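Local coordinates for protein acidocalcisomal pyrophosphatase (Trypanosoma brucei brucei, PDB 5C5V) that probably hydrolyses inorganic pyrophosphate with the help of magnesium ions, joining an EF-hand region to a PPase-family domain, at residues 95-100 with 114-119; 130-135 with 153-158; 149-154 with 238-243; 226-231 with 260-265. All blocks are in the same frame, centred on the assembly; numbering follows the deposited sequence.

Contact 1: residues 95-100 with 114-119; sequences QLVVHE and FFRDLE
H99 and F114 meet as an offset edge-to-face pair: the imidazole turns its edge toward the phenyl face, with centroids 5.5 Å apart and planes at 63°. The nearest atoms are H99 ND1 and F114 CE2, at 3.8 Å. On the same face of the sheet, R116 carries its guanidinium back over the neighbouring strand. Its chain is extended through chi1 and chi2 and bends at chi3 (-66°), which lays the flat group across V97, whose CG2 sits over its centre, 4.0 Å from R116 CZ. R116 also forms salt bridges with E123 and with E145 of the second subunit, so its planar end is fixed from several directions. The other face carries L96 and F115; here L96 CD1 approaches the phenyl edge, close to the ring plane, 3.6 Å from F115 CE1. Four backbone hydrogen bonds set this alternation, two in the Q95–R116 pair and two in V97–F114, with L96–F115 the non-hydrogen-bonded pair between them. The Q95 N to R116 O bond is 2.9 Å long and almost straight (177°). Such pairing is that of an antiparallel beta hairpin, strands 94-101 and 110-117, in a sheet continued by a strand of the second subunit beside Q95.

Contact 2: residues 130-135 with 153-158; sequences HDIPLY and NFICEI
N153, at the start of the 153-158 segment, grips two successive carbonyls of the 130-135 segment. Its backbone N donates to L134 O at 2.9 Å, while its side-chain ND2 donates to P133 O, also at 2.9 Å. The second bond lies close to the plane of the asparagine amide, 10° out of it, and bends modestly at the hydrogen (156°). With chi1 at -88° the side chain runs alongside the P133 ring in the same direction, and ND2 is thereby brought to the proline carbonyl oxygen. The I132 side chain crosses that of N153 at about a right angle, its CG2 branch 3.7 Å from N153 ND2. N153 also packs on T142, and P133 on V140, of the second subunit. Two residues on, I155 again directs its side chain toward the 130-135 segment. There the contact is purely apolar: I155 CD1 meets I132 CD1 at 4.1 Å, the ends of the two isoleucines meeting at a slant. V238 of strand 238-251 packs on both isoleucines and on N153. At E157 the strand turns a corner, and E157 and I158 together face Y198 in a classic beta bulge. The chemistry therefore divides along the strand: a buried asparagine ties down an irregular loop through main-chain and side-chain N-H groups, and isoleucine packing adds an apolar contact beside them.

Contact 3: residues 149-154 with 238-243; sequences MNRYNF and VSAVKV
N150 extends its side chain with CG opposite the backbone N (chi1 -170°), and a small chi2 of -13° turns the amide so that both its ends face the main chain of V243. OD1 accepts from V243 N at 2.8 Å, and ND2 donates to V243 O at 2.9 Å. The latter bond lies on a carbonyl lone pair and almost in the asparagine amide plane, so the two bonds together fix the rotation of the group. The asparagine thereby prolongs, through its side chain, an antiparallel beta pairing between strands 152-156 and 238-251 of the central mixed sheet in the pyrophosphatase fold. Y152–V241 and F154–S239 are hydrogen-bonded pairs, each with two backbone bonds, and N153–A240 is the non-hydrogen-bonded pair between them. The bond from V241 N to Y152 O measures 2.8 Å. Strand axes at 128° indicate a strong twist. On the face of Y152, F154 and V241, the V241 CG1 branch reaches F154 CB at 3.6 Å. Y152 CD2 approaches V243 CG2 at the same distance, 3.6 Å, and helix 316-336 covers this pair through M320, I323 and A319. The V238 and N153 side chains cross at about a right angle, V238 CG1 being nearest N153 OD1. On the face of N153 and A240, the bent R151 chain passes A240, whose methyl carbon CB lies 3.6 Å from R151 NH1 and oblique to the guanidinium plane.

Contact 4: residues 226-231 with 260-265; sequences VEIGMT and VCISHN
E227 OE2 is gripped by two backbone N-H groups, one from each segment. S263 N reaches it at 2.8 Å with a fairly straight bond (166°), on the anti side of the carboxylate. G229 N, also 2.8 Å from E227 OE2, comes from above the carboxylate plane, 56° out of it, and its bond is more bent (135°). The glutamate gets there through an extended first torsion followed by a bend at chi2, which folds the carboxylate along the strand toward S263. Its other oxygen, OE1, accepts from N197 ND2, so both carboxylate oxygens have protein donors; this buried, three-donor setting would probably favour the charged form. Upstream, the strands pair in parallel. C261 N donates to V226 O at 3.0 Å, and C261 O accepts from I228 N at the same distance, 3.0 Å. The C261 thiol lies on the E227 side, SG 3.9 Å from E227 CB. I228 covers the other side: its CG2 branch meets V260 CG1 at 4.0 Å, while CG1 packs across I262 CB. S263 OG closes an ST turn by accepting from N265 N. Helix 285-295 covers V226 and I228 through I289; within the sheet the pair is flanked by strand 197-200 next to 224-227 and strand 238-251 next to 254-263, whose V241 packs on E227 and C261.

In the fold
Contacts 2 and 3 share N153 and F154, and their centres are 9 Å apart; I132 CD1 lies 3.7 Å from V238 CG2 between them. Contact 1 adjoins both, with L96 CD2 3.8 Å from I132 CD1 and also 3.8 Å from V238 CG2, which sets the hairpin against the mixed sheet of the PPase-family fold. Contacts 3 and 4 are neighbours in one sheet, joined by probable hydrogen bonds from K242 N to I262 O and from H264 NE2 to N150 O, both 2.8 Å. Contact 4 approaches the active site: the V226 side chain is about 9 Å from the bound imidodiphosphate and about 6 Å from that of the magnesium ligand D224. Contacts 1, 2 and 3 touch the second subunit, contact 4 the third.

Contact 1: residues 95-100 with 114-119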
loop_
_atom_site.group_PDB
_atom_site.type_symbol
_atom_site.label_atom_id
_atom_site.label_comp_id
_atom_site.label_asym_id
_atom_site.label_seq_id
_atom_site.Cartn_x
_atom_site.Cartn_y
_atom_site.Cartn_z
ATOM N N GLN A 95 14.203 14.139 -23.400
ATOM C CA GLN A 95 14.044 14.475 -21.989
ATOM C C GLN A 95 13.206 15.732 -21.850
ATOM O O GLN A 95 13.552 16.775 -22.395
ATOM C CB GLN A 95 15.410 14.676 -21.330
ATOM C CG GLN A 95 15.358 15.245 -19.925
ATOM C CD GLN A 95 14.675 14.318 -18.952
ATOM O OE1 GLN A 95 15.087 13.168 -18.782
ATOM N NE2 GLN A 95 13.615 14.803 -18.316
ATOM N N LEU A 96 12.090 15.636 -21.135
ATOM C CA LEU A 96 11.281 16.819 -20.880
ATOM C C LEU A 96 12.009 17.684 -19.877
ATOM O O LEU A 96 12.429 17.205 -18.833
ATOM C CB LEU A 96 9.892 16.452 -20.371
ATOM C CG LEU A 96 8.889 17.611 -20.385
ATOM C CD1 LEU A 96 8.715 18.158 -21.802
ATOM C CD2 LEU A 96 7.545 17.179 -19.800
ATOM N N VAL A 97 12.195 18.951 -20.219
ATOM C CA VAL A 97 12.916 19.877 -19.359
ATOM C C VAL A 97 12.022 21.071 -19.083
ATOM O O VAL A 97 11.355 21.576 -19.990
ATOM C CB VAL A 97 14.236 20.344 -19.988
ATOM C CG1 VAL A 97 14.941 21.319 -19.058
ATOM C CG2 VAL A 97 15.139 19.148 -20.273
ATOM N N VAL A 98 11.983 21.505 -17.828
ATOM C CA VAL A 98 11.119 22.607 -17.431
ATOM C C VAL A 98 11.944 23.789 -16.924
ATOM O O VAL A 98 12.857 23.622 -16.116
ATOM C CB VAL A 98 10.120 22.175 -16.347
ATOM C CG1 VAL A 98 9.224 23.319 -15.995
ATOM C CG2 VAL A 98 9.271 21.022 -16.841
ATOM N N HIS A 99 11.675 24.977 -17.449
ATOM C CA HIS A 99 12.338 26.171 -16.945
ATOM C C HIS A 99 11.327 27.227 -16.516
ATOM O O HIS A 99 10.343 27.466 -17.212
ATOM C CB HIS A 99 13.283 26.738 -17.998
ATOM C CG HIS A 99 14.608 26.046 -18.037
ATOM N ND1 HIS A 99 15.319 25.860 -19.202
ATOM C CD2 HIS A 99 15.365 25.516 -17.043
ATOM C CE1 HIS A 99 16.443 25.221 -18.931
ATOM N NE2 HIS A 99 16.496 25.002 -17.628
ATOM N N GLU A 100 11.598 27.873 -15.386
ATOM C CA GLU A 100 10.775 28.973 -14.924
ATOM C C GLU A 100 11.360 30.307 -15.369
ATOM O O GLU A 100 12.571 30.479 -15.430
ATOM C CB GLU A 100 10.649 28.937 -13.400
ATOM C CG GLU A 100 10.119 27.622 -12.861
ATOM C CD GLU A 100 10.172 27.546 -11.351
ATOM O OE1 GLU A 100 11.295 27.392 -10.807
ATOM O OE2 GLU A 100 9.108 27.657 -10.703
ATOM N N PHE A 114 10.849 22.207 -22.670
ATOM C CA PHE A 114 11.797 21.914 -23.722
ATOM C C PHE A 114 11.950 20.422 -23.938
ATOM O O PHE A 114 11.591 19.617 -23.085
ATOM C CB PHE A 114 13.158 22.514 -23.392
ATOM C CG PHE A 114 13.141 23.999 -23.224
ATOM C CD1 PHE A 114 13.573 24.827 -24.250
ATOM C CD2 PHE A 114 12.696 24.573 -22.036
ATOM C CE1 PHE A 114 13.563 26.195 -24.102
ATOM C CE2 PHE A 114 12.685 25.945 -21.883
ATOM C CZ PHE A 114 13.118 26.760 -22.923
ATOM N N PHE A 115 12.500 20.067 -25.088
ATOM C CA PHE A 115 12.989 18.722 -25.328
ATOM C C PHE A 115 14.495 18.793 -25.392
ATOM O O PHE A 115 15.054 19.669 -26.045
ATOM C CB PHE A 115 12.449 18.125 -26.629
ATOM C CG PHE A 115 11.072 17.556 -26.509
ATOM C CD1 PHE A 115 10.347 17.716 -25.345
ATOM C CD2 PHE A 115 10.510 16.844 -27.548
ATOM C CE1 PHE A 115 9.085 17.186 -25.235
ATOM C CE2 PHE A 115 9.242 16.315 -27.434
ATOM C CZ PHE A 115 8.531 16.486 -26.278
ATOM N N ARG A 116 15.146 17.879 -24.687
ATOM C CA ARG A 116 16.562 17.650 -24.882
ATOM C C ARG A 116 16.692 16.281 -25.514
ATOM O O ARG A 116 16.394 15.276 -24.877
ATOM C CB ARG A 116 17.322 17.681 -23.567
ATOM C CG ARG A 116 18.831 17.462 -23.686
ATOM C CD ARG A 116 19.348 17.481 -22.276
ATOM N NE ARG A 116 19.166 18.802 -21.697
ATOM C CZ ARG A 116 19.141 19.028 -20.391
ATOM N NH1 ARG A 116 19.236 18.002 -19.553
ATOM N NH2 ARG A 116 18.955 20.266 -19.925
ATOM N N ASP A 117 17.085 16.240 -26.777
ATOM C CA ASP A 117 17.369 14.978 -27.436
ATOM C C ASP A 117 18.598 14.361 -26.750
ATOM O O ASP A 117 19.679 14.953 -26.763
ATOM C CB ASP A 117 17.595 15.207 -28.931
ATOM C CG ASP A 117 17.681 13.922 -29.718
ATOM O OD1 ASP A 117 17.008 13.843 -30.761
ATOM O OD2 ASP A 117 18.424 13.001 -29.326
ATOM N N LEU A 118 18.430 13.196 -26.127
ATOM C CA LEU A 118 19.505 12.606 -25.315
ATOM C C LEU A 118 20.664 12.050 -26.146
ATOM O O LEU A 118 21.734 11.757 -25.607
ATOM C CB LEU A 118 18.948 11.509 -24.402
ATOM C CG LEU A 118 18.041 12.055 -23.289
ATOM C CD1 LEU A 118 17.748 11.003 -22.242
ATOM C CD2 LEU A 118 18.663 13.291 -22.635
ATOM N N GLU A 119 20.456 11.902 -27.450
ATOM C CA GLU A 119 21.509 11.429 -28.334
ATOM C C GLU A 119 22.277 12.588 -28.969
ATOM O O GLU A 119 23.514 12.554 -29.055
ATOM C CB GLU A 119 20.929 10.508 -29.412
ATOM C CG GLU A 119 20.325 9.208 -28.860
ATOM C CD GLU A 119 21.245 8.487 -27.860
ATOM O OE1 GLU A 119 22.407 8.176 -28.219
ATOM O OE2 GLU A 119 20.800 8.211 -26.714
#

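Contact 2: residues 130-135 with 153-158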
loop_
_atom_site.group_PDB
_atom_site.type_symbol
_atom_site.label_atom_id
_atom_site.label_comp_id
_atom_site.label_asym_id
_atom_site.label_seq_id
_atom_site.Cartn_x
_atom_site.Cartn_y
_atom_site.Cartn_z
ATOM N N HIS A 130 0.810 20.549 -27.031
ATOM C CA HIS A 130 0.859 19.830 -28.300
ATOM C C HIS A 130 1.894 18.723 -28.336
ATOM O O HIS A 130 1.704 17.737 -29.022
ATOM C CB HIS A 130 1.115 20.798 -29.455
ATOM C CG HIS A 130 0.155 21.946 -29.485
ATOM N ND1 HIS A 130 -1.209 21.766 -29.458
ATOM C CD2 HIS A 130 0.364 23.282 -29.524
ATOM C CE1 HIS A 130 -1.804 22.946 -29.479
ATOM N NE2 HIS A 130 -0.873 23.880 -29.513
ATOM N N ASP A 131 2.988 18.878 -27.607
ATOM C CA ASP A 131 4.134 18.009 -27.835
ATOM C C ASP A 131 4.318 16.882 -26.815
ATOM O O ASP A 131 5.059 15.936 -27.080
ATOM C CB ASP A 131 5.389 18.862 -27.913
ATOM C CG ASP A 131 5.361 19.783 -29.107
ATOM O OD1 ASP A 131 5.186 19.273 -30.231
ATOM O OD2 ASP A 131 5.464 21.010 -28.921
ATOM N N ILE A 132 3.655 16.970 -25.669
ATOM C CA ILE A 132 3.640 15.852 -24.730
ATOM C C ILE A 132 2.588 14.840 -25.156
ATOM O O ILE A 132 1.428 15.201 -25.332
ATOM C CB ILE A 132 3.360 16.309 -23.290
ATOM C CG1 ILE A 132 4.470 17.244 -22.807
ATOM C CG2 ILE A 132 3.262 15.107 -22.367
ATOM C CD1 ILE A 132 4.206 17.839 -21.438
ATOM N N PRO A 133 2.993 13.573 -25.355
ATOM C CA PRO A 133 2.033 12.565 -25.820
ATOM C C PRO A 133 0.903 12.386 -24.812
ATOM O O PRO A 133 1.158 12.332 -23.616
ATOM C CB PRO A 133 2.875 11.281 -25.939
ATOM C CG PRO A 133 4.291 11.720 -25.900
ATOM C CD PRO A 133 4.322 12.991 -25.097
ATOM N N LEU A 134 -0.327 12.326 -25.302
ATOM C CA LEU A 134 -1.480 12.042 -24.473
ATOM C C LEU A 134 -1.390 10.605 -23.957
ATOM O O LEU A 134 -1.530 10.354 -22.760
ATOM C CB LEU A 134 -2.774 12.255 -25.267
ATOM C CG LEU A 134 -4.083 11.794 -24.625
ATOM C CD1 LEU A 134 -4.289 12.456 -23.263
ATOM C CD2 LEU A 134 -5.238 12.107 -25.569
ATOM N N TYR A 135 -1.136 9.676 -24.881
ATOM C CA TYR A 135 -1.005 8.255 -24.571
ATOM C C TYR A 135 0.442 7.887 -24.277
ATOM O O TYR A 135 1.340 8.226 -25.056
ATOM C CB TYR A 135 -1.507 7.405 -25.734
ATOM C CG TYR A 135 -2.965 7.606 -26.030
ATOM C CD1 TYR A 135 -3.936 6.878 -25.349
ATOM C CD2 TYR A 135 -3.378 8.533 -26.981
ATOM C CE1 TYR A 135 -5.277 7.067 -25.604
ATOM C CE2 TYR A 135 -4.720 8.732 -27.242
ATOM C CZ TYR A 135 -5.663 7.991 -26.545
ATOM O OH TYR A 135 -6.999 8.174 -26.786
ATOM N N ASN A 153 -0.662 10.794 -20.002
ATOM C CA ASN A 153 0.127 11.850 -19.395
ATOM C C ASN A 153 -0.771 12.947 -18.846
ATOM O O ASN A 153 -1.682 13.425 -19.525
ATOM C CB ASN A 153 1.132 12.423 -20.383
ATOM C CG ASN A 153 2.434 11.662 -20.369
ATOM O OD1 ASN A 153 2.883 11.222 -19.313
ATOM N ND2 ASN A 153 3.032 11.475 -21.537
ATOM N N PHE A 154 -0.501 13.317 -17.600
ATOM C CA PHE A 154 -1.254 14.336 -16.892
ATOM C C PHE A 154 -0.321 15.495 -16.622
ATOM O O PHE A 154 0.758 15.316 -16.056
ATOM C CB PHE A 154 -1.838 13.759 -15.584
ATOM C CG PHE A 154 -2.329 14.799 -14.585
ATOM C CD1 PHE A 154 -3.570 15.398 -14.729
ATOM C CD2 PHE A 154 -1.569 15.133 -13.475
ATOM C CE1 PHE A 154 -4.042 16.336 -13.778
ATOM C CE2 PHE A 154 -2.033 16.065 -12.522
ATOM C CZ PHE A 154 -3.265 16.669 -12.679
ATOM N N ILE A 155 -0.718 16.680 -17.056
ATOM C CA ILE A 155 0.052 17.871 -16.745
ATOM C C ILE A 155 -0.545 18.557 -15.537
ATOM O O ILE A 155 -1.677 19.043 -15.595
ATOM C CB ILE A 155 0.085 18.853 -17.921
ATOM C CG1 ILE A 155 0.638 18.156 -19.167
ATOM C CG2 ILE A 155 0.901 20.093 -17.554
ATOM C CD1 ILE A 155 0.334 18.886 -20.454
ATOM N N CYS A 156 0.197 18.585 -14.437
ATOM C CA CYS A 156 -0.287 19.259 -13.243
ATOM C C CYS A 156 -0.096 20.770 -13.345
ATOM O O CYS A 156 1.024 21.261 -13.435
ATOM C CB CYS A 156 0.414 18.735 -11.991
ATOM S SG CYS A 156 -0.146 19.548 -10.463
ATOM N N GLU A 157 -1.207 21.491 -13.325
ATOM C CA GLU A 157 -1.217 22.951 -13.289
ATOM C C GLU A 157 -1.340 23.445 -11.842
ATOM O O GLU A 157 -0.694 24.418 -11.442
ATOM C CB GLU A 157 -2.375 23.486 -14.136
ATOM C CG GLU A 157 -2.267 23.091 -15.607
ATOM C CD GLU A 157 -3.542 23.315 -16.419
ATOM O OE1 GLU A 157 -4.660 23.111 -15.881
ATOM O OE2 GLU A 157 -3.413 23.675 -17.616
ATOM N N ILE A 158 -2.181 22.772 -11.059
ATOM C CA ILE A 158 -2.449 23.193 -9.687
ATOM C C ILE A 158 -2.260 22.075 -8.669
ATOM O O ILE A 158 -3.108 21.188 -8.527
ATOM C CB ILE A 158 -3.864 23.753 -9.568
ATOM C CG1 ILE A 158 -4.023 24.921 -10.544
ATOM C CG2 ILE A 158 -4.165 24.184 -8.121
ATOM C CD1 ILE A 158 -5.407 25.497 -10.549
#

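Contact 3: residues 149-154 with 238-243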
loop_
_atom_site.group_PDB
_atom_site.type_symbol
_atom_site.label_atom_id
_atom_site.label_comp_id
_atom_site.label_asym_id
_atom_site.label_seq_id
_atom_site.Cartn_x
_atom_site.Cartn_y
_atom_site.Cartn_z
ATOM N N MET A 149 -4.984 -0.638 -22.666
ATOM C CA MET A 149 -4.066 0.374 -22.186
ATOM C C MET A 149 -4.844 1.400 -21.384
ATOM O O MET A 149 -6.003 1.690 -21.705
ATOM C CB MET A 149 -3.325 1.050 -23.353
ATOM C CG MET A 149 -3.014 0.141 -24.562
ATOM N N ASN A 150 -4.231 1.916 -20.324
ATOM C CA ASN A 150 -4.799 3.018 -19.558
ATOM C C ASN A 150 -3.657 3.757 -18.908
ATOM O O ASN A 150 -3.459 3.674 -17.702
ATOM C CB ASN A 150 -5.796 2.525 -18.505
ATOM C CG ASN A 150 -6.591 3.676 -17.839
ATOM O OD1 ASN A 150 -6.258 4.856 -17.977
ATOM N ND2 ASN A 150 -7.621 3.316 -17.092
ATOM N N ARG A 151 -2.888 4.464 -19.717
ATOM C CA ARG A 151 -1.731 5.167 -19.213
ATOM C C ARG A 151 -1.649 6.480 -19.975
ATOM O O ARG A 151 -1.286 6.511 -21.158
ATOM C CB ARG A 151 -0.457 4.331 -19.373
ATOM C CG ARG A 151 0.750 4.901 -18.626
ATOM C CD ARG A 151 2.004 3.987 -18.706
ATOM N NE ARG A 151 1.948 2.932 -17.695
ATOM C CZ ARG A 151 2.490 2.992 -16.467
ATOM N NH1 ARG A 151 3.180 4.060 -16.059
ATOM N NH2 ARG A 151 2.358 1.947 -15.651
ATOM N N TYR A 152 -2.033 7.552 -19.291
ATOM C CA TYR A 152 -2.141 8.876 -19.871
ATOM C C TYR A 152 -1.179 9.854 -19.233
ATOM O O TYR A 152 -0.926 9.788 -18.046
ATOM C CB TYR A 152 -3.569 9.402 -19.706
ATOM C CG TYR A 152 -4.617 8.628 -20.466
ATOM C CD1 TYR A 152 -4.999 9.029 -21.745
ATOM C CD2 TYR A 152 -5.218 7.501 -19.920
ATOM C CE1 TYR A 152 -5.961 8.333 -22.457
ATOM C CE2 TYR A 152 -6.183 6.798 -20.618
ATOM C CZ TYR A 152 -6.552 7.215 -21.894
ATOM O OH TYR A 152 -7.507 6.531 -22.616
ATOM N N ASN A 153 -0.662 10.794 -20.002
ATOM C CA ASN A 153 0.127 11.850 -19.395
ATOM C C ASN A 153 -0.771 12.947 -18.846
ATOM O O ASN A 153 -1.682 13.425 -19.525
ATOM C CB ASN A 153 1.132 12.423 -20.383
ATOM C CG ASN A 153 2.434 11.662 -20.369
ATOM O OD1 ASN A 153 2.883 11.222 -19.313
ATOM N ND2 ASN A 153 3.032 11.475 -21.537
ATOM N N PHE A 154 -0.501 13.317 -17.600
ATOM C CA PHE A 154 -1.254 14.336 -16.892
ATOM C C PHE A 154 -0.321 15.495 -16.622
ATOM O O PHE A 154 0.758 15.316 -16.056
ATOM C CB PHE A 154 -1.838 13.759 -15.584
ATOM C CG PHE A 154 -2.329 14.799 -14.585
ATOM C CD1 PHE A 154 -3.570 15.398 -14.729
ATOM C CD2 PHE A 154 -1.569 15.133 -13.475
ATOM C CE1 PHE A 154 -4.042 16.336 -13.778
ATOM C CE2 PHE A 154 -2.033 16.065 -12.522
ATOM C CZ PHE A 154 -3.265 16.669 -12.679
ATOM N N VAL A 238 4.687 16.486 -14.939
ATOM C CA VAL A 238 3.940 15.590 -15.814
ATOM C C VAL A 238 4.131 14.160 -15.348
ATOM O O VAL A 238 5.255 13.724 -15.137
ATOM C CB VAL A 238 4.409 15.711 -17.297
ATOM C CG1 VAL A 238 3.568 14.817 -18.198
ATOM C CG2 VAL A 238 4.363 17.170 -17.767
ATOM N N SER A 239 3.054 13.405 -15.192
ATOM C CA SER A 239 3.238 12.035 -14.750
ATOM C C SER A 239 2.143 11.124 -15.258
ATOM O O SER A 239 1.068 11.574 -15.642
ATOM C CB SER A 239 3.307 11.972 -13.232
ATOM O OG SER A 239 2.132 12.537 -12.674
ATOM N N ALA A 240 2.443 9.834 -15.268
ATOM C CA ALA A 240 1.558 8.855 -15.861
ATOM C C ALA A 240 0.394 8.563 -14.935
ATOM O O ALA A 240 0.581 8.303 -13.740
ATOM C CB ALA A 240 2.329 7.576 -16.182
ATOM N N VAL A 241 -0.815 8.626 -15.477
ATOM C CA VAL A 241 -1.993 8.373 -14.661
ATOM C C VAL A 241 -2.917 7.369 -15.315
ATOM O O VAL A 241 -2.846 7.109 -16.519
ATOM C CB VAL A 241 -2.806 9.660 -14.370
ATOM C CG1 VAL A 241 -1.936 10.718 -13.718
ATOM C CG2 VAL A 241 -3.485 10.177 -15.631
ATOM N N LYS A 242 -3.782 6.808 -14.486
ATOM C CA LYS A 242 -4.816 5.876 -14.895
ATOM C C LYS A 242 -6.173 6.548 -14.768
ATOM O O LYS A 242 -6.514 7.057 -13.713
ATOM C CB LYS A 242 -4.765 4.612 -14.036
ATOM C CG LYS A 242 -5.910 3.663 -14.284
ATOM C CD LYS A 242 -5.565 2.251 -13.854
ATOM C CE LYS A 242 -6.023 1.963 -12.451
ATOM N NZ LYS A 242 -5.824 0.502 -12.163
ATOM N N VAL A 243 -6.940 6.546 -15.847
ATOM C CA VAL A 243 -8.252 7.173 -15.872
ATOM C C VAL A 243 -9.317 6.267 -15.242
ATOM O O VAL A 243 -9.398 5.086 -15.576
ATOM C CB VAL A 243 -8.649 7.516 -17.320
ATOM C CG1 VAL A 243 -10.155 7.720 -17.445
ATOM C CG2 VAL A 243 -7.855 8.719 -17.816
#

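Contact 4: residues 226-231 with 260-265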
loop_
_atom_site.group_PDB
_atom_site.type_symbol
_atom_site.label_atom_id
_atom_site.label_comp_id
_atom_site.label_asym_id
_atom_site.label_seq_id
_atom_site.Cartn_x
_atom_site.Cartn_y
_atom_site.Cartn_z
ATOM N N VAL A 226 -8.579 15.605 -12.591
ATOM C CA VAL A 226 -8.353 15.651 -11.154
ATOM C C VAL A 226 -7.626 14.380 -10.746
ATOM O O VAL A 226 -8.166 13.281 -10.884
ATOM C CB VAL A 226 -9.681 15.770 -10.377
ATOM C CG1 VAL A 226 -9.410 16.180 -8.940
ATOM C CG2 VAL A 226 -10.587 16.782 -11.054
ATOM N N GLU A 227 -6.405 14.508 -10.254
ATOM C CA GLU A 227 -5.659 13.325 -9.841
ATOM C C GLU A 227 -5.774 13.117 -8.319
ATOM O O GLU A 227 -5.385 13.979 -7.532
ATOM C CB GLU A 227 -4.197 13.448 -10.276
ATOM C CG GLU A 227 -3.397 12.172 -10.156
ATOM C CD GLU A 227 -2.948 11.900 -8.726
ATOM O OE1 GLU A 227 -2.636 12.872 -8.000
ATOM O OE2 GLU A 227 -2.893 10.713 -8.331
ATOM N N ILE A 228 -6.315 11.976 -7.908
ATOM C CA ILE A 228 -6.781 11.826 -6.516
ATOM C C ILE A 228 -5.800 11.083 -5.615
ATOM O O ILE A 228 -6.127 10.742 -4.496
ATOM C CB ILE A 228 -8.131 11.092 -6.461
ATOM C CG1 ILE A 228 -7.975 9.660 -6.965
ATOM C CG2 ILE A 228 -9.184 11.841 -7.269
ATOM C CD1 ILE A 228 -9.283 8.905 -7.081
ATOM N N GLY A 229 -4.590 10.841 -6.104
ATOM C CA GLY A 229 -3.590 10.155 -5.307
ATOM C C GLY A 229 -3.176 10.967 -4.092
ATOM O O GLY A 229 -3.638 12.095 -3.902
ATOM N N MET A 230 -2.312 10.390 -3.265
ATOM C CA MET A 230 -1.955 11.014 -2.000
ATOM C C MET A 230 -0.762 11.955 -2.120
ATOM O O MET A 230 -0.509 12.736 -1.214
ATOM C CB MET A 230 -1.665 9.946 -0.948
ATOM C CG MET A 230 -0.350 9.254 -1.178
ATOM S SD MET A 230 -0.126 7.808 -0.119
ATOM C CE MET A 230 1.587 7.453 -0.584
ATOM N N THR A 231 -0.041 11.886 -3.243
ATOM C CA THR A 231 1.188 12.662 -3.425
ATOM C C THR A 231 0.909 14.014 -4.084
ATOM O O THR A 231 0.209 14.082 -5.090
ATOM C CB THR A 231 2.218 11.920 -4.304
ATOM O OG1 THR A 231 2.375 10.575 -3.846
ATOM C CG2 THR A 231 3.560 12.625 -4.267
ATOM N N VAL A 260 -11.618 12.027 -13.592
ATOM C CA VAL A 260 -11.057 11.538 -12.344
ATOM C C VAL A 260 -10.003 10.512 -12.692
ATOM O O VAL A 260 -10.276 9.559 -13.426
ATOM C CB VAL A 260 -12.129 10.887 -11.416
ATOM C CG1 VAL A 260 -11.468 10.337 -10.145
ATOM C CG2 VAL A 260 -13.222 11.888 -11.050
ATOM N N CYS A 261 -8.795 10.702 -12.176
ATOM C CA CYS A 261 -7.710 9.782 -12.498
ATOM C C CYS A 261 -6.817 9.599 -11.296
ATOM O O CYS A 261 -6.919 10.344 -10.316
ATOM C CB CYS A 261 -6.896 10.297 -13.693
ATOM S SG CYS A 261 -6.047 11.865 -13.358
ATOM N N ILE A 262 -5.933 8.614 -11.366
ATOM C CA ILE A 262 -4.979 8.424 -10.283
ATOM C C ILE A 262 -3.608 8.038 -10.805
ATOM O O ILE A 262 -3.481 7.247 -11.734
ATOM C CB ILE A 262 -5.450 7.356 -9.272
ATOM C CG1 ILE A 262 -4.470 7.290 -8.096
ATOM C CG2 ILE A 262 -5.609 5.996 -9.937
ATOM C CD1 ILE A 262 -4.956 6.445 -6.958
ATOM N N SER A 263 -2.590 8.615 -10.181
ATOM C CA SER A 263 -1.204 8.352 -10.517
ATOM C C SER A 263 -0.852 6.871 -10.500
ATOM O O SER A 263 -1.162 6.155 -9.550
ATOM C CB SER A 263 -0.288 9.098 -9.542
ATOM O OG SER A 263 1.040 8.611 -9.649
ATOM N N HIS A 264 -0.174 6.417 -11.539
ATOM C CA HIS A 264 0.289 5.043 -11.593
ATOM C C HIS A 264 1.348 4.779 -10.528
ATOM O O HIS A 264 1.760 3.648 -10.345
ATOM C CB HIS A 264 0.850 4.721 -12.984
ATOM C CG HIS A 264 -0.182 4.254 -13.961
ATOM N ND1 HIS A 264 -0.666 2.963 -13.976
ATOM C CD2 HIS A 264 -0.832 4.909 -14.952
ATOM C CE1 HIS A 264 -1.559 2.839 -14.942
ATOM N NE2 HIS A 264 -1.681 4.006 -15.548
ATOM N N ASN A 265 1.790 5.828 -9.834
ATOM C CA ASN A 265 2.753 5.692 -8.741
ATOM C C ASN A 265 2.148 5.655 -7.344
ATOM O O ASN A 265 2.868 5.466 -6.361
ATOM C CB ASN A 265 3.766 6.826 -8.799
ATOM C CG ASN A 265 4.854 6.540 -9.766
ATOM O OD1 ASN A 265 5.211 5.369 -9.962
ATOM N ND2 ASN A 265 5.383 7.586 -10.421
#